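Aminotransferase class-III (Ochrobactrum anthropi, PDB 5GHG) probably transfers amino groups between amines and carbonyl compounds as an omega-transaminase, with its vitamin B6 cofactor held here in the aminated pyridoxamine phosphate form. Local coordinates at residues I145-G150 with A220-E225; V154-A159 with L173-I178; R75-L80 with H328-A333; P67-A72 with A332-E337. The protein carries 1 engineered substitution. All blocks are in the same frame, centred on the assembly; numbering follows the deposited sequence.

Interaction 1: I145-G150 with A220-E225; sequences ISRKRG and AAFIGE. With PMP (4'-deoxy-4'-aminopyridoxal-5'-phosphate), chain C.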
loop_
_atom_site.group_PDB
_atom_site.type_symbol
_atom_site.label_atom_id
_atom_site.label_comp_id
_atom_site.label_asym_id
_atom_site.label_seq_id
_atom_site.Cartn_x
_atom_site.Cartn_y
_atom_site.Cartn_z
ATOM N N ILE B 145 17.459 9.955 9.168
ATOM C CA ILE B 145 18.113 10.790 8.182
ATOM C C ILE B 145 17.936 10.141 6.807
ATOM O O ILE B 145 18.330 8.997 6.603
ATOM C CB ILE B 145 19.602 10.981 8.502
ATOM C CG1 ILE B 145 19.754 11.661 9.866
ATOM C CG2 ILE B 145 20.282 11.832 7.425
ATOM C CD1 ILE B 145 21.189 11.734 10.345
ATOM N N SER B 146 17.363 10.895 5.873
ATOM C CA SER B 146 17.234 10.537 4.474
ATOM C C SER B 146 18.054 11.522 3.656
ATOM O O SER B 146 18.773 12.362 4.207
ATOM C CB SER B 146 15.752 10.570 4.058
ATOM O OG SER B 146 15.604 9.899 2.822
ATOM N N ARG B 147 17.920 11.461 2.349
ATOM C CA ARG B 147 18.725 12.320 1.485
ATOM C C ARG B 147 17.870 13.061 0.474
ATOM O O ARG B 147 16.866 12.534 -0.014
ATOM C CB ARG B 147 19.784 11.504 0.740
ATOM C CG ARG B 147 20.729 10.790 1.655
ATOM C CD ARG B 147 21.688 9.937 0.890
ATOM N NE ARG B 147 20.998 8.885 0.144
ATOM C CZ ARG B 147 21.631 7.965 -0.582
ATOM N NH1 ARG B 147 22.952 7.978 -0.622
ATOM N NH2 ARG B 147 20.951 7.049 -1.268
ATOM N N LYS B 148 18.277 14.278 0.161
ATOM C CA LYS B 148 17.665 14.999 -0.947
ATOM C C LYS B 148 17.729 14.157 -2.218
ATOM O O LYS B 148 18.753 13.555 -2.530
ATOM C CB LYS B 148 18.367 16.344 -1.156
ATOM C CG LYS B 148 18.016 17.366 -0.086
ATOM C CD LYS B 148 18.739 18.684 -0.375
ATOM C CE LYS B 148 18.489 19.732 0.690
ATOM N NZ LYS B 148 19.007 21.060 0.208
ATOM N N ARG B 149 16.618 14.114 -2.939
ATOM C CA ARG B 149 16.451 13.342 -4.172
ATOM C C ARG B 149 16.374 11.841 -3.936
ATOM O O ARG B 149 16.217 11.089 -4.896
ATOM C CB ARG B 149 17.553 13.666 -5.205
ATOM C CG ARG B 149 17.407 15.076 -5.796
ATOM C CD ARG B 149 18.576 15.492 -6.717
ATOM N NE ARG B 149 18.588 14.725 -7.967
ATOM C CZ ARG B 149 19.595 14.747 -8.855
ATOM N NH1 ARG B 149 19.522 14.019 -9.961
ATOM N NH2 ARG B 149 20.668 15.503 -8.634
ATOM N N GLY B 150 16.449 11.374 -2.686
ATOM C CA GLY B 150 16.100 9.999 -2.404
ATOM C C GLY B 150 14.614 9.743 -2.625
ATOM O O GLY B 150 13.789 10.653 -2.591
ATOM N N ALA B 220 18.156 7.719 15.064
ATOM C CA ALA B 220 17.940 6.278 15.100
ATOM C C ALA B 220 18.519 5.561 13.879
ATOM O O ALA B 220 19.090 4.484 14.018
ATOM C CB ALA B 220 16.456 5.958 15.222
ATOM N N ALA B 221 18.390 6.143 12.694
ATOM C CA ALA B 221 18.739 5.418 11.477
ATOM C C ALA B 221 19.025 6.380 10.344
ATOM O O ALA B 221 18.584 7.527 10.348
ATOM C CB ALA B 221 17.628 4.450 11.044
ATOM N N PHE B 222 19.749 5.856 9.359
ATOM C CA PHE B 222 20.030 6.515 8.097
ATOM C C PHE B 222 19.497 5.599 6.990
ATOM O O PHE B 222 19.732 4.394 7.020
ATOM C CB PHE B 222 21.530 6.733 7.970
ATOM C CG PHE B 222 21.979 7.371 6.690
ATOM C CD1 PHE B 222 22.270 6.592 5.579
ATOM C CD2 PHE B 222 22.200 8.730 6.622
ATOM C CE1 PHE B 222 22.737 7.179 4.409
ATOM C CE2 PHE B 222 22.661 9.327 5.462
ATOM C CZ PHE B 222 22.926 8.551 4.349
ATOM N N ILE B 223 18.755 6.157 6.039
ATOM C CA ILE B 223 18.215 5.353 4.952
ATOM C C ILE B 223 18.783 5.840 3.620
ATOM O O ILE B 223 18.846 7.045 3.364
ATOM C CB ILE B 223 16.672 5.345 4.899
ATOM C CG1 ILE B 223 16.217 4.423 3.767
ATOM C CG2 ILE B 223 16.119 6.757 4.694
ATOM C CD1 ILE B 223 14.739 4.021 3.822
ATOM N N GLY B 224 19.195 4.889 2.784
ATOM C CA GLY B 224 19.620 5.216 1.443
ATOM C C GLY B 224 19.454 4.080 0.441
ATOM O O GLY B 224 19.637 2.903 0.770
ATOM N N GLU B 225 19.101 4.439 -0.777
ATOM C CA GLU B 225 19.261 3.545 -1.910
ATOM C C GLU B 225 20.745 3.457 -2.271
ATOM O O GLU B 225 21.436 4.479 -2.272
ATOM C CB GLU B 225 18.490 4.071 -3.121
ATOM C CG GLU B 225 17.047 4.446 -2.840
ATOM C CD GLU B 225 16.548 5.548 -3.781
ATOM O OE1 GLU B 225 16.621 6.742 -3.402
ATOM O OE2 GLU B 225 16.111 5.200 -4.908
HETATM N N1 PMP C . 11.833 2.756 -2.415
HETATM C C2 PMP C . 12.334 2.905 -3.672
HETATM C C2A PMP C . 13.819 3.001 -3.850
HETATM C C3 PMP C . 11.484 3.003 -4.795
HETATM O O3 PMP C . 12.050 3.235 -6.022
HETATM C C4 PMP C . 10.072 2.898 -4.617
HETATM C C4A PMP C . 9.082 2.910 -5.769
HETATM N N4A PMP C . 9.384 3.842 -6.824
HETATM C C5 PMP C . 9.594 2.726 -3.291
HETATM C C6 PMP C . 10.478 2.597 -2.231
HETATM C C5A PMP C . 8.131 2.645 -2.974
HETATM O O4P PMP C . 7.579 1.429 -3.485
HETATM P P PMP C . 5.977 1.374 -3.835
HETATM O O1P PMP C . 5.219 1.891 -2.667
HETATM O O2P PMP C . 5.728 -0.098 -4.115
HETATM O O3P PMP C . 5.714 2.250 -5.040
HETATM O O HOH W 1 18.174 7.141 -1.376
HETATM O O HOH W 2 23.731 6.487 -2.928
HETATM O O HOH W 3 15.850 8.352 -5.948
#

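Interaction 2: V154-A159 with L173-I178; sequences VTIASA and LPIDRI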
loop_
_atom_site.group_PDB
_atom_site.type_symbol
_atom_site.label_atom_id
_atom_site.label_comp_id
_atom_site.label_asym_id
_atom_site.label_seq_id
_atom_site.Cartn_x
_atom_site.Cartn_y
_atom_site.Cartn_z
ATOM N N VAL B 154 5.419 6.685 -0.700
ATOM C CA VAL B 154 4.408 7.736 -0.712
ATOM C C VAL B 154 3.396 7.641 0.432
ATOM O O VAL B 154 2.380 8.331 0.396
ATOM C CB VAL B 154 3.664 7.746 -2.052
ATOM C CG1 VAL B 154 4.626 7.951 -3.211
ATOM C CG2 VAL B 154 2.873 6.447 -2.233
ATOM N N THR B 155 3.629 6.802 1.442
ATOM C CA THR B 155 2.793 7.006 2.620
ATOM C C THR B 155 3.209 8.308 3.294
ATOM O O THR B 155 4.219 8.921 2.942
ATOM C CB THR B 155 2.885 5.859 3.633
ATOM O OG1 THR B 155 4.180 5.835 4.221
ATOM C CG2 THR B 155 2.558 4.510 3.011
ATOM N N ILE B 156 2.420 8.755 4.261
ATOM C CA ILE B 156 2.758 10.025 4.904
ATOM C C ILE B 156 4.173 9.967 5.476
ATOM O O ILE B 156 4.966 10.918 5.324
ATOM C CB ILE B 156 1.690 10.397 5.940
ATOM C CG1 ILE B 156 0.487 11.017 5.219
ATOM C CG2 ILE B 156 2.251 11.322 7.002
ATOM C CD1 ILE B 156 -0.776 11.165 6.017
ATOM N N ALA B 157 4.534 8.853 6.095
ATOM C CA ALA B 157 5.880 8.708 6.634
ATOM C C ALA B 157 6.921 8.466 5.531
ATOM O O ALA B 157 7.986 9.087 5.534
ATOM C CB ALA B 157 5.934 7.591 7.658
ATOM N N SER B 158 6.647 7.562 4.589
ATOM C CA SER B 158 7.692 7.260 3.629
ATOM C C SER B 158 7.819 8.358 2.557
ATOM O O SER B 158 8.916 8.571 2.039
ATOM C CB SER B 158 7.486 5.875 3.001
ATOM O OG SER B 158 6.218 5.722 2.392
ATOM N N ALA B 159 6.740 9.084 2.251
ATOM C CA ALA B 159 6.859 10.285 1.431
ATOM C C ALA B 159 7.679 11.370 2.126
ATOM O O ALA B 159 8.272 12.231 1.457
ATOM C CB ALA B 159 5.488 10.848 1.076
ATOM N N LEU B 173 4.404 17.899 3.988
ATOM C CA LEU B 173 5.455 16.954 4.359
ATOM C C LEU B 173 6.808 17.633 4.183
ATOM O O LEU B 173 6.898 18.629 3.476
ATOM C CB LEU B 173 5.364 15.696 3.498
ATOM C CG LEU B 173 3.994 15.006 3.537
ATOM C CD1 LEU B 173 3.996 13.812 2.614
ATOM C CD2 LEU B 173 3.656 14.594 4.980
ATOM N N PRO B 174 7.868 17.093 4.801
ATOM C CA PRO B 174 7.957 15.916 5.664
ATOM C C PRO B 174 7.431 16.120 7.082
ATOM O O PRO B 174 7.437 17.236 7.619
ATOM C CB PRO B 174 9.462 15.632 5.711
ATOM C CG PRO B 174 10.084 17.014 5.587
ATOM C CD PRO B 174 9.183 17.717 4.562
ATOM N N ILE B 175 6.976 15.031 7.702
ATOM C CA ILE B 175 6.605 15.082 9.099
ATOM C C ILE B 175 7.846 15.314 9.949
ATOM O O ILE B 175 9.000 15.148 9.503
ATOM C CB ILE B 175 5.893 13.790 9.539
ATOM C CG1 ILE B 175 6.879 12.618 9.492
ATOM C CG2 ILE B 175 4.635 13.570 8.684
ATOM C CD1 ILE B 175 6.243 11.276 9.801
ATOM N N ASP B 176 7.602 15.683 11.199
ATOM C CA ASP B 176 8.678 15.836 12.165
ATOM C C ASP B 176 9.404 14.492 12.342
ATOM O O ASP B 176 8.809 13.416 12.215
ATOM C CB ASP B 176 8.113 16.294 13.518
ATOM C CG ASP B 176 9.197 16.465 14.574
ATOM O OD1 ASP B 176 10.298 16.968 14.228
ATOM O OD2 ASP B 176 8.960 16.102 15.750
ATOM N N ARG B 177 10.696 14.582 12.642
ATOM C CA ARG B 177 11.627 13.494 12.901
ATOM C C ARG B 177 12.379 13.043 11.661
ATOM O O ARG B 177 13.338 12.284 11.784
ATOM C CB ARG B 177 10.981 12.275 13.573
ATOM C CG ARG B 177 10.432 12.563 14.974
ATOM C CD ARG B 177 9.742 11.318 15.522
ATOM N NE ARG B 177 9.500 11.421 16.943
ATOM C CZ ARG B 177 9.057 10.429 17.701
ATOM N NH1 ARG B 177 8.783 9.246 17.159
ATOM N NH2 ARG B 177 8.890 10.619 18.996
ATOM N N ILE B 178 11.995 13.490 10.479
ATOM C CA ILE B 178 12.671 13.070 9.248
ATOM C C ILE B 178 13.574 14.219 8.807
ATOM O O ILE B 178 13.104 15.340 8.598
ATOM C CB ILE B 178 11.677 12.693 8.146
ATOM C CG1 ILE B 178 10.672 11.677 8.652
ATOM C CG2 ILE B 178 12.425 12.214 6.915
ATOM C CD1 ILE B 178 11.293 10.510 9.344
#

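Interaction 3: R75-L80 with H328-A333; sequences RQMKKL and HPVAAA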
loop_
_atom_site.group_PDB
_atom_site.type_symbol
_atom_site.label_atom_id
_atom_site.label_comp_id
_atom_site.label_asym_id
_atom_site.label_seq_id
_atom_site.Cartn_x
_atom_site.Cartn_y
_atom_site.Cartn_z
ATOM N N ARG B 75 -2.082 -21.805 -9.331
ATOM C CA ARG B 75 -1.967 -22.982 -8.501
ATOM C C ARG B 75 -2.222 -22.663 -7.035
ATOM O O ARG B 75 -2.966 -23.375 -6.349
ATOM C CB ARG B 75 -0.580 -23.626 -8.700
ATOM C CG ARG B 75 -0.333 -24.885 -7.855
ATOM C CD ARG B 75 1.099 -25.430 -8.102
ATOM N NE ARG B 75 1.709 -25.975 -6.897
ATOM C CZ ARG B 75 2.812 -26.731 -6.878
ATOM N NH1 ARG B 75 3.430 -27.074 -8.013
ATOM N NH2 ARG B 75 3.275 -27.200 -5.715
ATOM N N GLN B 76 -1.624 -21.585 -6.529
ATOM C CA GLN B 76 -1.888 -21.224 -5.140
ATOM C C GLN B 76 -3.314 -20.726 -4.960
ATOM O O GLN B 76 -3.964 -21.027 -3.951
ATOM C CB GLN B 76 -0.909 -20.155 -4.643
ATOM C CG GLN B 76 -1.188 -19.777 -3.172
ATOM C CD GLN B 76 -0.937 -20.950 -2.240
ATOM O OE1 GLN B 76 -0.015 -21.728 -2.455
ATOM N NE2 GLN B 76 -1.766 -21.085 -1.215
ATOM N N MET B 77 -3.806 -19.941 -5.919
ATOM C CA MET B 77 -5.144 -19.383 -5.797
ATOM C C MET B 77 -6.200 -20.483 -5.751
ATOM O O MET B 77 -7.230 -20.316 -5.104
ATOM C CB MET B 77 -5.420 -18.415 -6.956
ATOM C CG MET B 77 -6.561 -17.473 -6.716
ATOM S SD MET B 77 -6.685 -16.207 -8.005
ATOM C CE MET B 77 -5.096 -15.454 -7.935
ATOM N N LYS B 78 -5.934 -21.603 -6.422
ATOM C CA LYS B 78 -6.821 -22.764 -6.453
ATOM C C LYS B 78 -6.655 -23.658 -5.246
ATOM O O LYS B 78 -7.425 -24.607 -5.080
ATOM C CB LYS B 78 -6.574 -23.578 -7.735
ATOM C CG LYS B 78 -7.083 -22.932 -9.016
ATOM C CD LYS B 78 -8.588 -22.798 -8.979
ATOM C CE LYS B 78 -9.273 -24.125 -9.205
ATOM N NZ LYS B 78 -9.759 -24.248 -10.575
ATOM N N LYS B 79 -5.633 -23.421 -4.428
ATOM C CA LYS B 79 -5.395 -24.218 -3.235
ATOM C C LYS B 79 -5.855 -23.471 -1.983
ATOM O O LYS B 79 -6.711 -23.949 -1.239
ATOM C CB LYS B 79 -3.912 -24.576 -3.129
ATOM C CG LYS B 79 -3.573 -25.357 -1.890
ATOM C CD LYS B 79 -2.088 -25.741 -1.884
ATOM C CE LYS B 79 -1.742 -26.550 -0.661
ATOM N NZ LYS B 79 -0.346 -27.033 -0.762
ATOM N N LEU B 80 -5.276 -22.296 -1.748
ATOM C CA LEU B 80 -5.651 -21.441 -0.630
ATOM C C LEU B 80 -5.425 -20.001 -1.095
ATOM O O LEU B 80 -4.294 -19.493 -1.035
ATOM C CB LEU B 80 -4.837 -21.741 0.617
ATOM C CG LEU B 80 -5.149 -20.821 1.805
ATOM C CD1 LEU B 80 -6.539 -21.133 2.340
ATOM C CD2 LEU B 80 -4.079 -20.972 2.880
ATOM N N HIS B 328 0.681 -12.195 1.651
ATOM C CA HIS B 328 -0.361 -12.758 0.822
ATOM C C HIS B 328 0.150 -14.020 0.127
ATOM O O HIS B 328 1.154 -13.956 -0.586
ATOM C CB HIS B 328 -0.836 -11.749 -0.217
ATOM C CG HIS B 328 -2.132 -12.148 -0.864
ATOM N ND1 HIS B 328 -2.220 -13.185 -1.765
ATOM C CD2 HIS B 328 -3.390 -11.680 -0.700
ATOM C CE1 HIS B 328 -3.472 -13.332 -2.139
ATOM N NE2 HIS B 328 -4.205 -12.436 -1.506
ATOM N N PRO B 329 -0.507 -15.170 0.308
ATOM C CA PRO B 329 0.088 -16.426 -0.181
ATOM C C PRO B 329 0.191 -16.512 -1.693
ATOM O O PRO B 329 1.116 -17.165 -2.190
ATOM C CB PRO B 329 -0.848 -17.508 0.380
ATOM C CG PRO B 329 -2.143 -16.779 0.655
ATOM C CD PRO B 329 -1.755 -15.401 1.057
ATOM N N VAL B 330 -0.718 -15.887 -2.439
ATOM C CA VAL B 330 -0.609 -15.926 -3.894
ATOM C C VAL B 330 0.577 -15.080 -4.350
ATOM O O VAL B 330 1.386 -15.506 -5.195
ATOM C CB VAL B 330 -1.908 -15.475 -4.571
ATOM C CG1 VAL B 330 -1.799 -15.611 -6.092
ATOM C CG2 VAL B 330 -3.106 -16.279 -4.057
ATOM N N ALA B 331 0.700 -13.880 -3.802
ATOM C CA ALA B 331 1.842 -13.021 -4.138
ATOM C C ALA B 331 3.152 -13.672 -3.737
ATOM O O ALA B 331 4.134 -13.619 -4.494
ATOM C CB ALA B 331 1.689 -11.657 -3.486
ATOM N N ALA B 332 3.187 -14.314 -2.565
ATOM C CA ALA B 332 4.409 -15.001 -2.146
ATOM C C ALA B 332 4.759 -16.135 -3.104
ATOM O O ALA B 332 5.923 -16.337 -3.421
ATOM C CB ALA B 332 4.273 -15.545 -0.726
ATOM N N ALA B 333 3.753 -16.903 -3.555
ATOM C CA ALA B 333 4.034 -17.993 -4.477
ATOM C C ALA B 333 4.612 -17.472 -5.785
ATOM O O ALA B 333 5.512 -18.082 -6.370
ATOM C CB ALA B 333 2.761 -18.807 -4.735
#

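Interaction 4: P67-A72 with A332-E337; sequences PRLAEA and AAVALE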
loop_
_atom_site.group_PDB
_atom_site.type_symbol
_atom_site.label_atom_id
_atom_site.label_comp_id
_atom_site.label_asym_id
_atom_site.label_seq_id
_atom_site.Cartn_x
_atom_site.Cartn_y
_atom_site.Cartn_z
ATOM N N PRO B 67 4.869 -17.031 -18.640
ATOM C CA PRO B 67 3.691 -17.792 -18.210
ATOM C C PRO B 67 3.923 -18.693 -17.007
ATOM O O PRO B 67 2.934 -19.104 -16.386
ATOM C CB PRO B 67 3.312 -18.603 -19.468
ATOM C CG PRO B 67 4.551 -18.671 -20.276
ATOM C CD PRO B 67 5.290 -17.382 -20.011
ATOM N N ARG B 68 5.167 -18.997 -16.634
ATOM C CA ARG B 68 5.399 -19.769 -15.411
ATOM C C ARG B 68 4.843 -19.049 -14.172
ATOM O O ARG B 68 4.386 -19.693 -13.224
ATOM C CB ARG B 68 6.897 -20.023 -15.195
ATOM C CG ARG B 68 7.471 -21.183 -15.969
ATOM C CD ARG B 68 8.980 -21.295 -15.760
ATOM N NE ARG B 68 9.352 -21.654 -14.392
ATOM C CZ ARG B 68 10.603 -21.939 -14.007
ATOM N NH1 ARG B 68 11.593 -21.926 -14.890
ATOM N NH2 ARG B 68 10.864 -22.243 -12.740
ATOM N N LEU B 69 4.897 -17.722 -14.164
ATOM C CA LEU B 69 4.393 -16.971 -13.019
ATOM C C LEU B 69 2.861 -17.031 -12.940
ATOM O O LEU B 69 2.300 -17.111 -11.850
ATOM C CB LEU B 69 4.897 -15.537 -13.075
ATOM C CG LEU B 69 6.395 -15.334 -12.934
ATOM C CD1 LEU B 69 6.705 -13.837 -12.802
ATOM C CD2 LEU B 69 6.937 -16.113 -11.753
ATOM N N ALA B 70 2.185 -17.009 -14.091
ATOM C CA ALA B 70 0.736 -17.190 -14.121
ATOM C C ALA B 70 0.328 -18.557 -13.551
ATOM O O ALA B 70 -0.633 -18.659 -12.789
ATOM C CB ALA B 70 0.201 -17.033 -15.537
ATOM N N GLU B 71 1.057 -19.606 -13.914
ATOM C CA GLU B 71 0.744 -20.931 -13.379
ATOM C C GLU B 71 0.987 -20.999 -11.872
ATOM O O GLU B 71 0.230 -21.645 -11.149
ATOM C CB GLU B 71 1.581 -22.010 -14.099
ATOM C CG GLU B 71 1.278 -23.391 -13.563
ATOM C CD GLU B 71 1.767 -24.529 -14.467
ATOM O OE1 GLU B 71 2.378 -25.456 -13.905
ATOM O OE2 GLU B 71 1.519 -24.502 -15.694
ATOM N N ALA B 72 2.052 -20.358 -11.377
ATOM C CA ALA B 72 2.301 -20.351 -9.942
ATOM C C ALA B 72 1.191 -19.615 -9.190
ATOM O O ALA B 72 0.774 -20.035 -8.110
ATOM C CB ALA B 72 3.656 -19.724 -9.632
ATOM N N ALA B 332 3.187 -14.314 -2.565
ATOM C CA ALA B 332 4.409 -15.001 -2.146
ATOM C C ALA B 332 4.759 -16.135 -3.104
ATOM O O ALA B 332 5.923 -16.337 -3.421
ATOM C CB ALA B 332 4.273 -15.545 -0.726
ATOM N N ALA B 333 3.753 -16.903 -3.555
ATOM C CA ALA B 333 4.034 -17.993 -4.477
ATOM C C ALA B 333 4.612 -17.472 -5.785
ATOM O O ALA B 333 5.512 -18.082 -6.370
ATOM C CB ALA B 333 2.761 -18.807 -4.735
ATOM N N VAL B 334 4.110 -16.336 -6.255
ATOM C CA VAL B 334 4.633 -15.745 -7.485
ATOM C C VAL B 334 6.063 -15.239 -7.270
ATOM O O VAL B 334 6.926 -15.423 -8.128
ATOM C CB VAL B 334 3.704 -14.620 -7.979
ATOM C CG1 VAL B 334 4.409 -13.771 -9.050
ATOM C CG2 VAL B 334 2.400 -15.224 -8.522
ATOM N N ALA B 335 6.333 -14.605 -6.128
ATOM C CA ALA B 335 7.679 -14.127 -5.865
ATOM C C ALA B 335 8.680 -15.292 -5.793
ATOM O O ALA B 335 9.806 -15.191 -6.295
ATOM C CB ALA B 335 7.720 -13.303 -4.580
ATOM N N LEU B 336 8.277 -16.398 -5.161
ATOM C CA LEU B 336 9.161 -17.556 -5.080
ATOM C C LEU B 336 9.509 -18.087 -6.467
ATOM O O LEU B 336 10.668 -18.410 -6.748
ATOM C CB LEU B 336 8.512 -18.660 -4.255
ATOM C CG LEU B 336 8.776 -18.656 -2.763
ATOM C CD1 LEU B 336 7.739 -19.561 -2.073
ATOM C CD2 LEU B 336 10.203 -19.118 -2.474
ATOM N N GLU B 337 8.505 -18.224 -7.335
ATOM C CA GLU B 337 8.760 -18.707 -8.682
ATOM C C GLU B 337 9.559 -17.691 -9.495
ATOM O O GLU B 337 10.405 -18.070 -10.320
ATOM C CB GLU B 337 7.462 -19.047 -9.385
ATOM C CG GLU B 337 7.640 -19.545 -10.801
ATOM C CD GLU B 337 8.020 -21.005 -10.869
ATOM O OE1 GLU B 337 8.128 -21.633 -9.799
ATOM O OE2 GLU B 337 8.198 -21.528 -11.990
HETATM O O HOH W 4 4.849 -22.422 -12.258
#

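Interaction 1: I145-G150 with A220-E225
Ile145 and Phe222 point to the same face of the sheet, their side chains crossing at a slant, with the methyl CG2 of the isoleucine lying 3.7 Å from CD2 of the ring. Phe222 holds CG opposite its backbone N (chi1 178°), which carries the ring alongside the neighbouring strand, and the far end of that ring, CZ, meets CD of Arg147 at 3.9 Å. The arginine chain crosses the phenylalanine at about a right angle, with guanidinium and ring planes 69° apart. Beyond the ring it bends at chi3 and NH2 gives a proton to Glu225 O at 2.8 Å, in the carbonyl plane on a lone pair, though the N-H...O angle is only 142°. Water 1 lies in the guanidinium plane at its edge, taking protons from Arg147 NH2 and Glu225 N and donating one to Glu225 OE1.

Strands 143-147 and 219-224 run parallel in the large mixed sheet of the fold-type I aminotransferase domain. Both N and O of Ile145 are bonded to strand 219-224, flanking Phe222: N donates to Ala221 O, and O accepts from Ile223 N, each at 2.9 Å. Glu225, just past the strand end, brings OE2 to 3.3 Å from C2A, the methyl carbon of the pyridoxamine phosphate, while OE1 accepts from Tyr151 N and OE2 from Gly229 N. A leucine in place of Arg147 would probably leave Glu225 O without its direct donor and water 1 with one partner fewer, making the backbone beneath this pocket residue less firmly held. On the other face Ser146 OG touches Ile223 CG2 at 3.7 Å and is hydrogen-bonded to Leu161 O.

Interaction 2: V154-A159 with L173-I178
Leu173 straddles the first turn of helix 156-161 with its two methyls: CD1 presses on Ala159 CB at 3.7 Å, and CD2 lies 3.9 Å from Ile156 O, close to the methyl CG2 of the same isoleucine. The small Ala159 leaves the hollow that the leucine fork fills. Ile156 is the bump from the helix side. Its CG2 stands opposite the backbone N and enters the notch between Leu173 and Ile175, meeting Ile175 CG2 at 3.7 Å and crossing both side chains at about a right angle. Ile175 has CG1 between its backbone N and carbonyl carbon (chi1 67°), an arrangement that sends CD1 over the backbone of Ala157, 4.1 Å from its CA. The side chains that meet are all apolar.

Thr155 caps the helix, its OG1 accepting from Ser158 N at 3.0 Å. A cis peptide bond before Pro174 and a type II turn from Ile175 to Ile178 shape the loop lying against the helix. Ile156 also packs on Ala157 of the second subunit, and its N is bonded to Asp123 of that chain, which places the contact at the dimer interface. Helix 118-135 flanks the capped turn, and the loop leads directly into strand 178-181, one of the two outermost strands of the large sheet within this chain.

Interaction 3: R75-L80 with H328-A333
Apolar contacts join Gln76 and Met77 to the start of helix 329-344. Gln76 CB meets Ala333 CB at 3.9 Å, and Met77, bent at chi3, turns its terminal methyl CE onto Val330 CG1 at 3.8 Å, the two side chains crossing at a slant. The other valine methyl, CG2, lies against Gln76 CG and Met77 CA, so that Val330 wedges between the two residues.

Between the two segments the polar groups bond at home. Gln76 holds CG opposite its backbone N (chi1 180°) and bends at chi2 (65°), turning its amide toward the residues that follow the helix: NE2 gives a nearly straight bond of 3.0 Å to Leu80 O, which lies close to the amide plane. Across the contact, His328 is the N-cap, its ND1 accepting from Val330 N at 3.2 Å, while its NE2 bonds to the other chain, at Ser292 O of the second subunit.

Mixed contacts come from Gln76 CG, packed 3.6 Å from Pro329 O, from NE2, beside Pro329 CB, and from Pro329 CG, 3.9 Å from Leu80 O. An alanine at Gln76 is likely to open a gap over Pro329 and Val330 and leave Leu80 O without this amide donor. The chemistry implies an interface held by shape and carbon packing, with the directional bonds spent on fixing the two chain segments themselves: the segment leaving helix 67-77 and the capped start of helix 329-344.

Interaction 4: P67-A72 with A332-E337
The guanidinium of Arg68 takes one carboxylate oxygen, Glu337 OE2, at its edge and close to its own plane. NE and NH2 both donate to that atom, at 2.7 Å and 2.9 Å, a side-on salt bridge in which two nitrogens share one acceptor. The carboxylate is turned 66° from the guanidinium: NE meets OE2 nearly along its C-O bond, whereas NH2 approaches from above the carboxylate plane. Water 4 donates to Arg68 O and, weakly, to the same OE2. Arg68 NH1 has a second acidic partner in Glu344, so the arginine links two glutamates of helix 329-344.

Glu337 bends at chi2 (81°), which swings its carboxylate toward Arg68 while its CG rests on Leu69 CD2 at 3.6 Å. That same methyl also reaches Val334 O at 3.7 Å. Ala72, one turn along from Arg68, puts its CB 3.9 Å from Glu337 CB, and Val334 CG2 lies 3.8 Å from Leu69 O.

The backbones come nearest at Leu69 and Val334, with Ala72 and Ala333 beside them, and the local axes pass 8.7 Å apart at 146°. The result is a roughly antiparallel pair of helices, with a leucine, a valine and alanines along the seam and a salt bridge bordering it.

From the N terminus, helix 67-77 comes first and is joined to helix 329-344 twice: interaction 4 uses its opening turns, interaction 3 its last turn and the residues just after. Because the helices run roughly antiparallel, the earlier segment pairs with the later one; the two loops end on the same stretch of helix 329-344, sharing Ala332 and Ala333, with interaction 4 starting earlier. Inside both loops lies interaction 1, which joins neighbouring strands of the large sheet, and inside that again interaction 2, which sets the loop before strand 178-181 against the short helix 156-161. Interactions 1 and 3 lie about 34 Å apart, centre to centre. Interactions 2, 3 and 4 also touch the second subunit.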